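Local coordinates for protein phosphatase YwpJ (Bacillus subtilis, PDB 1NRW) that removes phosphate in vitro from phosphorylated five- and six-carbon sugars and nucleotide monophosphates, and less efficiently from flavin mononucleotide, with magnesium as cofactor, at residues D12-N17 against V238-N243; K253-G258 against A268-L273. All blocks are in the same frame, centred on the assembly; numbering follows the deposited sequence.

In the fold
Both contacts reach the parallel part of the HAD sheet, through the neighbouring strands 235-239 and 253-256, yet they illustrate how chemistry follows position. Contact 1 is wholly buried at the strand ends and is polar: residues 12-17 and 238-243 share little surface but bring together carboxylate, carbonyl and hydroxyl oxygens around calcium and phosphate. Contact 2, about 11 Å away between centres, joins strand 253-256 to the outermost strand 270-271; it is larger, partly open to solvent, and held chiefly by backbone hydrogen bonds and small apolar side chains. Backbone pairing of Gly239 with Val255 and Met257 links the two, and Met257 CG also packs on Thr14 OG1.

Contact 1: residues D12-N17 against V238-N243; sequences DGTLLN and VGDSLN. With CA (calcium ion), chain D; PO4 (phosphate ion), chain B.
The carboxylate of Asp240 has the carbonyl of Gly13 set squarely over one face, Gly13 O being 3.4 Å from Asp240 CG, while the backbone N of Ser241 lies beneath the other. Calcium and a water take its oxygen-bearing edge. This is the metal site of the HAD fold, where the DxDGT loop after the first strand meets an acidic loop at the end of strand 235-239. Calcium, probably standing in for magnesium, is bound 2.5 Å from Asp240 OD1, with Asp12 O, Ser241 OG, phosphate O1 and the water also coordinating; Asp10, the probable nucleophile, completes the site. Asp12 O and Asp240 OD1 come within 3.1 Å of each other because both face the metal. The same water donates to Asp240 OD2.

Thr14 steadies the carboxylate from the Gly13 side. Its chi1 of -63° places OG1 beside its own N, where the hydroxyl donates to Asp240 OD1 over 3.0 Å, arriving 41° out of the carboxylate plane. The other branch, CG2, slides past Val238 and rests 4.0 Å from Val238 CG1. A valine in place of Thr14 would probably deprive Asp240 OD1 of its hydroxyl partner and leave the carboxylate less firmly fixed against rotation about CB-CG, with calcium and the water still holding it. Gly13 cannot carry a side chain here, since a CB would collide with Asp240 OD2. The Asp12 carboxylate forms a salt bridge with Arg46, and Asp12 N donates to phosphate O4 at 3.2 Å with an N-H...O angle of 162°.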
loop_
_atom_site.group_PDB
_atom_site.type_symbol
_atom_site.label_atom_id
_atom_site.label_comp_id
_atom_site.label_asym_id
_atom_site.label_seq_id
_atom_site.Cartn_x
_atom_site.Cartn_y
_atom_site.Cartn_z
ATOM N N ASP A 12 -1.694 -4.532 3.961
ATOM C CA ASP A 12 -2.337 -5.729 3.408
ATOM C C ASP A 12 -1.366 -6.906 3.308
ATOM O O ASP A 12 -0.200 -6.720 2.998
ATOM C CB ASP A 12 -2.894 -5.423 2.015
ATOM C CG ASP A 12 -4.064 -4.467 2.061
ATOM O OD1 ASP A 12 -5.197 -4.931 2.286
ATOM O OD2 ASP A 12 -3.849 -3.250 1.893
ATOM N N GLY A 13 -1.851 -8.112 3.593
ATOM C CA GLY A 13 -1.022 -9.304 3.492
ATOM C C GLY A 13 0.161 -9.389 4.436
ATOM O O GLY A 13 0.935 -10.348 4.386
ATOM N N THR A 14 0.295 -8.398 5.309
ATOM C CA THR A 14 1.414 -8.352 6.242
ATOM C C THR A 14 0.886 -8.101 7.652
ATOM O O THR A 14 0.728 -9.051 8.427
ATOM C CB THR A 14 2.409 -7.257 5.779
ATOM O OG1 THR A 14 2.919 -7.622 4.488
ATOM C CG2 THR A 14 3.582 -7.102 6.747
ATOM N N LEU A 15 0.600 -6.844 7.992
ATOM C CA LEU A 15 0.056 -6.551 9.317
ATOM C C LEU A 15 -1.354 -7.134 9.412
ATOM O O LEU A 15 -1.760 -7.657 10.455
ATOM C CB LEU A 15 -0.010 -5.040 9.568
ATOM C CG LEU A 15 -0.560 -4.630 10.942
ATOM C CD1 LEU A 15 0.400 -5.102 12.036
ATOM C CD2 LEU A 15 -0.734 -3.113 11.002
ATOM N N LEU A 16 -2.106 -7.035 8.322
ATOM C CA LEU A 16 -3.468 -7.560 8.310
ATOM C C LEU A 16 -3.502 -9.038 7.953
ATOM O O LEU A 16 -2.741 -9.492 7.095
ATOM C CB LEU A 16 -4.318 -6.794 7.294
ATOM C CG LEU A 16 -4.430 -5.282 7.534
ATOM C CD1 LEU A 16 -5.226 -4.651 6.408
ATOM C CD2 LEU A 16 -5.099 -5.006 8.876
ATOM N N ASN A 17 -4.379 -9.791 8.614
ATOM C CA ASN A 17 -4.515 -11.200 8.286
ATOM C C ASN A 17 -5.480 -11.311 7.107
ATOM O O ASN A 17 -5.885 -10.290 6.535
ATOM C CB ASN A 17 -5.005 -12.019 9.494
ATOM C CG ASN A 17 -6.392 -11.626 9.975
ATOM O OD1 ASN A 17 -7.142 -10.918 9.300
ATOM N ND2 ASN A 17 -6.753 -12.124 11.157
ATOM N N VAL A 238 9.179 -5.028 6.473
ATOM C CA VAL A 238 8.580 -6.335 6.234
ATOM C C VAL A 238 7.380 -6.204 5.295
ATOM O O VAL A 238 6.617 -5.241 5.388
ATOM C CB VAL A 238 8.153 -6.987 7.587
ATOM C CG1 VAL A 238 7.137 -6.104 8.312
ATOM C CG2 VAL A 238 7.591 -8.367 7.352
ATOM N N GLY A 239 7.235 -7.159 4.380
ATOM C CA GLY A 239 6.126 -7.121 3.435
ATOM C C GLY A 239 5.956 -8.432 2.684
ATOM O O GLY A 239 6.790 -9.333 2.812
ATOM N N ASP A 240 4.887 -8.536 1.891
ATOM C CA ASP A 240 4.602 -9.752 1.127
ATOM C C ASP A 240 4.466 -9.509 -0.372
ATOM O O ASP A 240 4.692 -10.412 -1.172
ATOM C CB ASP A 240 3.284 -10.378 1.598
ATOM C CG ASP A 240 2.083 -9.501 1.281
ATOM O OD1 ASP A 240 2.144 -8.317 1.641
ATOM O OD2 ASP A 240 1.090 -9.978 0.679
ATOM N N SER A 241 4.092 -8.289 -0.742
ATOM C CA SER A 241 3.835 -7.958 -2.137
ATOM C C SER A 241 4.909 -7.195 -2.912
ATOM O O SER A 241 5.827 -6.609 -2.342
ATOM C CB SER A 241 2.503 -7.218 -2.214
ATOM O OG SER A 241 2.456 -6.215 -1.213
ATOM N N LEU A 242 4.758 -7.191 -4.233
ATOM C CA LEU A 242 5.724 -6.554 -5.118
ATOM C C LEU A 242 5.998 -5.083 -4.828
ATOM O O LEU A 242 7.128 -4.627 -4.996
ATOM C CB LEU A 242 5.289 -6.727 -6.579
ATOM C CG LEU A 242 6.297 -6.262 -7.634
ATOM C CD1 LEU A 242 7.633 -6.967 -7.426
ATOM C CD2 LEU A 242 5.743 -6.536 -9.032
ATOM N N ASN A 243 4.983 -4.341 -4.393
ATOM C CA ASN A 243 5.166 -2.925 -4.089
ATOM C C ASN A 243 6.026 -2.688 -2.844
ATOM O O ASN A 243 6.351 -1.545 -2.514
ATOM C CB ASN A 243 3.801 -2.229 -3.954
ATOM C CG ASN A 243 2.919 -2.848 -2.876
ATOM O OD1 ASN A 243 3.009 -4.041 -2.590
ATOM N ND2 ASN A 243 2.036 -2.033 -2.291
HETATM CA CA CA D . 0.907 -6.325 0.774
HETATM P P PO4 B . -0.656 -2.736 0.452
HETATM O O1 PO4 B . 0.154 -3.913 0.820
HETATM O O2 PO4 B . 0.244 -1.641 0.005
HETATM O O3 PO4 B . -1.579 -3.105 -0.649
HETATM O O4 PO4 B . -1.431 -2.292 1.633
HETATM O O HOH W 1 -0.706 -7.996 -0.122
#

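Contact 2: residues K253-G258 against A268-L273; sequences KGVAMG and ADAVTL
The methyl of Ala256 sits against that of Ala268, the two CB atoms 3.5 Å apart, with Val271 CG2 more loosely placed on the same face of the sheet. Helix 262-267 covers this side, Ile264 and Lys265 touching Ala256. Val255 and Ala270 point to the opposite face, where Val255 CG2 lies 4.2 Å from Ala270 CB and Met283 of helix 279-286 closes over the valine.

At the start of the pairing, Asp269 reaches back to its neighbour strand. Asp269 OD2 accepts Gly254 N at 2.8 Å through its anti lone pair, in an almost straight bond. A chi1 of -56° sets the carboxylate beside the Asp269 backbone N, facing that donor. Gly254 O is gripped in return by two successive amides, Asp269 N and Ala270 N, the latter bond being the longer. The two segments supply the strands of a beta-alpha-beta unit of the Rossmann-like HAD core, strand 253-256 running parallel to the edge strand 270-271, with helix 262-267 connecting them. The regular ladder continues with Ala256 N donating to Ala270 O and Thr272 N to Ala256 O, the latter nearly along the C=O axis.

Beyond the strands the selenomethionine at Met257 lies alongside Thr272, SE resting 3.7 Å from Thr272 CG2. Bends at both chi2 and chi3 bring its CE to 3.4 Å from Leu273 O. The hydroxyl of Thr272 bonds instead to His282 and Gly279. Leu273 O also takes Gly258 N at 2.9 Å, the donor standing 68° above the carbonyl plane.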
loop_
_atom_site.group_PDB
_atom_site.type_symbol
_atom_site.label_atom_id
_atom_site.label_comp_id
_atom_site.label_asym_id
_atom_site.label_seq_id
_atom_site.Cartn_x
_atom_site.Cartn_y
_atom_site.Cartn_z
ATOM N N LYS A 253 17.519 -4.288 7.178
ATOM C CA LYS A 253 17.077 -5.679 7.201
ATOM C C LYS A 253 15.720 -5.799 6.516
ATOM O O LYS A 253 14.740 -5.205 6.971
ATOM C CB LYS A 253 16.962 -6.197 8.639
ATOM C CG LYS A 253 18.294 -6.346 9.356
ATOM C CD LYS A 253 18.153 -7.102 10.677
ATOM C CE LYS A 253 17.739 -8.556 10.458
ATOM N NZ LYS A 253 17.816 -9.365 11.715
ATOM N N GLY A 254 15.682 -6.544 5.414
ATOM C CA GLY A 254 14.443 -6.752 4.684
ATOM C C GLY A 254 13.836 -8.081 5.095
ATOM O O GLY A 254 14.506 -9.114 5.034
ATOM N N VAL A 255 12.573 -8.064 5.518
ATOM C CA VAL A 255 11.905 -9.290 5.949
ATOM C C VAL A 255 10.716 -9.636 5.057
ATOM O O VAL A 255 9.886 -8.779 4.750
ATOM C CB VAL A 255 11.407 -9.164 7.411
ATOM C CG1 VAL A 255 10.812 -10.489 7.879
ATOM C CG2 VAL A 255 12.557 -8.744 8.323
ATOM N N ALA A 256 10.643 -10.895 4.638
ATOM C CA ALA A 256 9.547 -11.349 3.795
ATOM C C ALA A 256 8.533 -12.120 4.633
ATOM O O ALA A 256 8.906 -12.906 5.501
ATOM C CB ALA A 256 10.076 -12.236 2.681
HETATM N N MSE A 257 7.250 -11.883 4.383
HETATM C CA MSE A 257 6.194 -12.597 5.097
HETATM C C MSE A 257 6.177 -14.042 4.596
HETATM O O MSE A 257 6.651 -14.325 3.493
HETATM C CB MSE A 257 4.834 -11.942 4.814
HETATM C CG MSE A 257 4.697 -10.538 5.381
HETATM SE SE MSE A 257 4.794 -10.550 7.308
HETATM C CE MSE A 257 3.300 -11.737 7.662
ATOM N N GLY A 258 5.633 -14.953 5.399
ATOM C CA GLY A 258 5.573 -16.349 4.994
ATOM C C GLY A 258 4.738 -16.558 3.736
ATOM O O GLY A 258 4.992 -17.481 2.960
ATOM N N ALA A 268 14.828 -10.991 0.415
ATOM C CA ALA A 268 14.800 -10.803 1.864
ATOM C C ALA A 268 16.002 -11.382 2.602
ATOM O O ALA A 268 16.608 -12.359 2.161
ATOM C CB ALA A 268 13.516 -11.394 2.437
ATOM N N ASP A 269 16.330 -10.759 3.730
ATOM C CA ASP A 269 17.439 -11.183 4.585
ATOM C C ASP A 269 16.904 -12.148 5.642
ATOM O O ASP A 269 17.661 -12.899 6.262
ATOM C CB ASP A 269 18.048 -9.970 5.287
ATOM C CG ASP A 269 18.493 -8.899 4.315
ATOM O OD1 ASP A 269 19.448 -9.154 3.553
ATOM O OD2 ASP A 269 17.888 -7.804 4.310
ATOM N N ALA A 270 15.593 -12.105 5.849
ATOM C CA ALA A 270 14.929 -12.954 6.828
ATOM C C ALA A 270 13.509 -13.233 6.352
ATOM O O ALA A 270 12.945 -12.459 5.574
ATOM C CB ALA A 270 14.903 -12.259 8.195
ATOM N N VAL A 271 12.944 -14.348 6.802
ATOM C CA VAL A 271 11.585 -14.719 6.423
ATOM C C VAL A 271 10.837 -15.061 7.696
ATOM O O VAL A 271 11.355 -15.779 8.557
ATOM C CB VAL A 271 11.565 -15.949 5.481
ATOM C CG1 VAL A 271 10.135 -16.253 5.042
ATOM C CG2 VAL A 271 12.449 -15.687 4.264
ATOM N N THR A 272 9.620 -14.544 7.822
ATOM C CA THR A 272 8.821 -14.801 9.009
ATOM C C THR A 272 7.607 -15.670 8.662
ATOM O O THR A 272 7.513 -16.201 7.554
ATOM C CB THR A 272 8.389 -13.460 9.667
ATOM O OG1 THR A 272 7.752 -13.714 10.924
ATOM C CG2 THR A 272 7.436 -12.688 8.753
ATOM N N LEU A 273 6.697 -15.834 9.619
ATOM C CA LEU A 273 5.502 -16.648 9.419
ATOM C C LEU A 273 4.513 -15.927 8.498
ATOM O O LEU A 273 4.749 -14.790 8.105
ATOM C CB LEU A 273 4.834 -16.930 10.770
ATOM C CG LEU A 273 5.787 -17.426 11.867
ATOM C CD1 LEU A 273 5.029 -17.651 13.165
ATOM C CD2 LEU A 273 6.458 -18.710 11.406
#